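Local coordinates for IPT/TIG domain-containing protein BACOVA_02650 (Bacteroides ovatus, PDB 5E7H), which binds polysaccharide at the cell surface and probably captures xyloglucan there before its transport into the periplasm for degradation, at residues V15-V29 with T47-A61. Residues are numbered along the deposited sequence; the frame is centred on the assembly and turned at random.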
# COMPACT_ATOMS: atom_id res chain seq x y z
N VAL A 15 -8.51 -4.82 6.50
CA VAL A 15 -9.21 -5.72 7.40
C VAL A 15 -10.09 -6.70 6.58
O VAL A 15 -10.86 -6.28 5.72
CB VAL A 15 -10.09 -4.97 8.41
CG1 VAL A 15 -10.83 -5.90 9.29
CG2 VAL A 15 -9.22 -4.02 9.25
N GLY A 16 -9.93 -7.99 6.84
CA GLY A 16 -10.67 -8.99 6.10
C GLY A 16 -9.88 -9.59 4.96
O GLY A 16 -10.39 -10.47 4.26
N SER A 17 -8.66 -9.11 4.75
CA SER A 17 -7.79 -9.64 3.70
C SER A 17 -6.70 -10.50 4.32
O SER A 17 -6.51 -10.53 5.54
CB SER A 17 -7.19 -8.51 2.88
OG SER A 17 -6.13 -7.86 3.58
N THR A 18 -5.99 -11.24 3.46
CA THR A 18 -4.99 -12.20 3.91
C THR A 18 -3.65 -11.50 4.11
O THR A 18 -3.21 -10.72 3.26
CB THR A 18 -4.82 -13.34 2.90
OG1 THR A 18 -6.07 -14.00 2.75
CG2 THR A 18 -3.78 -14.36 3.39
N VAL A 19 -3.04 -11.79 5.25
CA VAL A 19 -1.68 -11.37 5.57
C VAL A 19 -0.79 -12.59 5.43
O VAL A 19 -1.13 -13.64 5.94
CB VAL A 19 -1.58 -10.83 7.01
CG1 VAL A 19 -0.18 -10.26 7.29
CG2 VAL A 19 -2.64 -9.77 7.24
N THR A 20 0.33 -12.43 4.74
CA THR A 20 1.28 -13.52 4.54
C THR A 20 2.63 -13.10 5.07
O THR A 20 3.07 -11.98 4.82
CB THR A 20 1.39 -13.91 3.05
OG1 THR A 20 0.09 -14.24 2.55
CG2 THR A 20 2.28 -15.11 2.89
N ILE A 21 3.26 -13.98 5.82
CA ILE A 21 4.58 -13.74 6.40
C ILE A 21 5.51 -14.84 5.94
O ILE A 21 5.22 -16.00 6.13
CB ILE A 21 4.54 -13.72 7.93
CG1 ILE A 21 3.57 -12.66 8.42
CG2 ILE A 21 5.95 -13.49 8.49
CD1 ILE A 21 3.33 -12.70 9.92
N THR A 22 6.63 -14.47 5.32
CA THR A 22 7.63 -15.46 4.93
C THR A 22 8.80 -15.44 5.90
O THR A 22 9.09 -14.41 6.53
CB THR A 22 8.15 -15.22 3.51
OG1 THR A 22 8.82 -13.97 3.48
CG2 THR A 22 7.01 -15.18 2.52
N GLY A 23 9.48 -16.56 6.02
CA GLY A 23 10.58 -16.66 6.95
C GLY A 23 11.06 -18.08 7.05
O GLY A 23 11.00 -18.83 6.08
N GLN A 24 11.50 -18.45 8.24
CA GLN A 24 12.05 -19.77 8.46
C GLN A 24 11.70 -20.27 9.85
O GLN A 24 11.57 -19.48 10.78
CB GLN A 24 13.58 -19.75 8.28
CG GLN A 24 14.03 -19.51 6.85
CD GLN A 24 15.52 -19.31 6.73
OE1 GLN A 24 16.16 -18.73 7.61
NE2 GLN A 24 16.10 -19.79 5.63
N ASN A 25 11.57 -21.59 9.96
CA ASN A 25 11.37 -22.27 11.25
C ASN A 25 10.06 -21.91 11.94
O ASN A 25 10.02 -21.80 13.17
CB ASN A 25 12.53 -21.95 12.18
CG ASN A 25 13.88 -22.15 11.53
OD1 ASN A 25 14.09 -23.14 10.84
ND2 ASN A 25 14.79 -21.22 11.75
N PHE A 26 9.00 -21.73 11.16
CA PHE A 26 7.67 -21.50 11.71
C PHE A 26 7.08 -22.85 12.15
O PHE A 26 6.07 -23.32 11.63
CB PHE A 26 6.76 -20.79 10.68
CG PHE A 26 7.19 -19.39 10.33
CD1 PHE A 26 7.80 -18.55 11.26
CD2 PHE A 26 6.96 -18.89 9.05
CE1 PHE A 26 8.17 -17.24 10.91
CE2 PHE A 26 7.32 -17.58 8.71
CZ PHE A 26 7.93 -16.77 9.64
N ILE A 27 7.75 -23.46 13.12
CA ILE A 27 7.43 -24.82 13.57
C ILE A 27 6.56 -24.76 14.82
O ILE A 27 6.95 -24.19 15.83
CB ILE A 27 8.72 -25.62 13.85
CG1 ILE A 27 9.54 -25.74 12.56
CG2 ILE A 27 8.39 -27.01 14.40
CD1 ILE A 27 11.01 -26.04 12.79
N GLU A 28 5.37 -25.36 14.73
CA GLU A 28 4.41 -25.37 15.83
C GLU A 28 4.18 -23.95 16.34
O GLU A 28 4.42 -23.64 17.50
CB GLU A 28 4.89 -26.27 16.98
CG GLU A 28 4.65 -27.74 16.72
CD GLU A 28 3.17 -28.09 16.69
OE1 GLU A 28 2.52 -28.05 17.76
OE2 GLU A 28 2.66 -28.42 15.60
N VAL A 29 3.70 -23.09 15.44
CA VAL A 29 3.38 -21.72 15.79
C VAL A 29 2.30 -21.73 16.86
O VAL A 29 1.24 -22.32 16.67
CB VAL A 29 2.92 -20.92 14.56
CG1 VAL A 29 2.39 -19.54 14.95
CG2 VAL A 29 4.07 -20.80 13.57
N THR A 47 0.09 -22.73 8.04
CA THR A 47 1.54 -22.84 7.91
C THR A 47 1.92 -23.76 6.75
O THR A 47 1.34 -24.84 6.59
CB THR A 47 2.17 -23.37 9.19
OG1 THR A 47 1.71 -22.59 10.30
CG2 THR A 47 3.69 -23.31 9.11
N SER A 48 2.88 -23.34 5.94
CA SER A 48 3.32 -24.12 4.79
C SER A 48 4.04 -25.39 5.23
O SER A 48 4.53 -25.48 6.36
CB SER A 48 4.23 -23.30 3.89
OG SER A 48 5.47 -23.09 4.54
N ASN A 49 4.12 -26.36 4.32
CA ASN A 49 4.75 -27.66 4.58
C ASN A 49 6.16 -27.55 5.15
O ASN A 49 6.57 -28.34 6.00
CB ASN A 49 4.82 -28.48 3.30
CG ASN A 49 3.46 -28.95 2.83
OD1 ASN A 49 3.00 -28.59 1.75
ND2 ASN A 49 2.81 -29.77 3.65
N THR A 50 6.90 -26.56 4.66
CA THR A 50 8.31 -26.40 4.99
C THR A 50 8.55 -25.35 6.08
O THR A 50 9.69 -24.97 6.34
CB THR A 50 9.11 -26.02 3.73
OG1 THR A 50 8.53 -24.86 3.13
CG2 THR A 50 9.09 -27.17 2.72
N PHE A 51 7.47 -24.88 6.69
CA PHE A 51 7.56 -23.97 7.84
C PHE A 51 8.22 -22.64 7.49
O PHE A 51 8.81 -22.00 8.35
CB PHE A 51 8.34 -24.63 8.98
CG PHE A 51 7.94 -26.05 9.25
CD1 PHE A 51 6.74 -26.33 9.88
CD2 PHE A 51 8.75 -27.09 8.86
CE1 PHE A 51 6.37 -27.64 10.13
CE2 PHE A 51 8.38 -28.41 9.10
CZ PHE A 51 7.19 -28.68 9.74
N ASP A 52 8.10 -22.23 6.23
CA ASP A 52 8.72 -20.99 5.77
C ASP A 52 7.69 -19.91 5.44
O ASP A 52 8.05 -18.85 4.94
CB ASP A 52 9.60 -21.25 4.54
CG ASP A 52 8.83 -21.83 3.37
OD1 ASP A 52 7.59 -21.95 3.44
OD2 ASP A 52 9.48 -22.17 2.35
N GLU A 53 6.43 -20.17 5.73
CA GLU A 53 5.38 -19.20 5.47
C GLU A 53 4.18 -19.42 6.38
O GLU A 53 3.80 -20.55 6.65
CB GLU A 53 4.95 -19.26 4.01
CG GLU A 53 3.85 -18.27 3.64
CD GLU A 53 3.38 -18.41 2.20
OE1 GLU A 53 2.20 -18.76 2.00
OE2 GLU A 53 4.18 -18.15 1.29
N ILE A 54 3.61 -18.33 6.88
CA ILE A 54 2.32 -18.41 7.53
C ILE A 54 1.40 -17.35 6.95
O ILE A 54 1.83 -16.30 6.43
CB ILE A 54 2.41 -18.25 9.06
CG1 ILE A 54 2.93 -16.87 9.44
CG2 ILE A 54 3.31 -19.34 9.66
CD1 ILE A 54 2.89 -16.59 10.94
N SER A 55 0.10 -17.64 7.00
CA SER A 55 -0.89 -16.67 6.57
C SER A 55 -2.14 -16.75 7.42
O SER A 55 -2.43 -17.76 8.04
CB SER A 55 -1.25 -16.86 5.10
OG SER A 55 -1.83 -18.14 4.89
N PHE A 56 -2.89 -15.65 7.41
CA PHE A 56 -4.12 -15.54 8.18
C PHE A 56 -4.86 -14.32 7.70
O PHE A 56 -4.26 -13.40 7.13
CB PHE A 56 -3.83 -15.40 9.68
CG PHE A 56 -2.91 -14.26 9.99
CD1 PHE A 56 -3.40 -12.99 10.20
CD2 PHE A 56 -1.54 -14.48 10.08
CE1 PHE A 56 -2.54 -11.93 10.48
CE2 PHE A 56 -0.68 -13.43 10.35
CZ PHE A 56 -1.18 -12.17 10.56
N VAL A 57 -6.16 -14.30 7.94
CA VAL A 57 -6.98 -13.15 7.65
C VAL A 57 -6.90 -12.14 8.80
O VAL A 57 -7.03 -12.56 9.96
CB VAL A 57 -8.42 -13.59 7.42
CG1 VAL A 57 -9.32 -12.39 7.22
CG2 VAL A 57 -8.50 -14.53 6.21
N LEU A 58 -6.69 -10.86 8.50
CA LEU A 58 -6.64 -9.82 9.53
C LEU A 58 -8.08 -9.58 10.05
O LEU A 58 -8.93 -9.12 9.28
CB LEU A 58 -6.02 -8.53 8.98
CG LEU A 58 -5.83 -7.43 10.02
CD1 LEU A 58 -4.75 -7.80 11.02
CD2 LEU A 58 -5.50 -6.12 9.35
N PRO A 59 -8.37 -9.90 11.32
CA PRO A 59 -9.77 -9.84 11.76
C PRO A 59 -10.28 -8.45 12.15
O PRO A 59 -11.50 -8.24 12.18
CB PRO A 59 -9.78 -10.77 12.96
CG PRO A 59 -8.41 -10.71 13.52
CD PRO A 59 -7.50 -10.52 12.34
N GLN A 60 -9.37 -7.53 12.44
CA GLN A 60 -9.73 -6.18 12.87
C GLN A 60 -8.49 -5.31 12.70
O GLN A 60 -7.38 -5.84 12.59
CB GLN A 60 -10.19 -6.16 14.32
CG GLN A 60 -9.11 -6.62 15.29
CD GLN A 60 -9.61 -6.84 16.71
OE1 GLN A 60 -9.91 -7.96 17.11
NE2 GLN A 60 -9.66 -5.76 17.49
N ALA A 61 -8.67 -4.00 12.66
CA ALA A 61 -7.55 -3.06 12.53
C ALA A 61 -6.92 -2.78 13.89
O ALA A 61 -7.62 -2.46 14.84
CB ALA A 61 -8.00 -1.77 11.92
O HOH W 1 11.80 -23.13 7.60
O HOH W 2 2.97 -23.93 12.63
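Val19 and Ile21 pair with Phe56 and Ile54 in the antiparallel strands 18-24 and 53-57, the middle of one sheet of the immunoglobulin-like IPT/TIG domain. Each pair is closed by two backbone hydrogen bonds, Val19 N to Phe56 O (2.8 Å) being nearly straight at 173°. All four apolar side chains lie on the buried face. With CG between backbone N and carbonyl carbon (chi1 55°), Phe56 swings its ring beside Val19, whose CB sits over one face, 4.1 Å from the centroid; CD1 of Ile21 meets the ring's edge. Strand 31-34 of the other sheet packs on Ile54 and Phe56 through Val32. On the other face, partly exposed, the methyl CG2 of beta-branched Thr20 packs 3.5 Å from CD of the extended, charged Glu53.

Just beyond strand 18-24, Phe26 CD2 presses on Ile54 CG2 at 3.7 Å, the two side chains crossing at about a right angle. Gly23 suits its place because a CB there would run into Phe26 CZ. Replacing Phe26 by an alanine would probably open a gap beside Ile54 CG2 and Gly23. Phe51 ends the 48-51 type I turn; Ile27 CG1 makes a CH-pi contact over one face of its ring, while Phe51 O accepts Phe26 N on a lone pair at 2.8 Å.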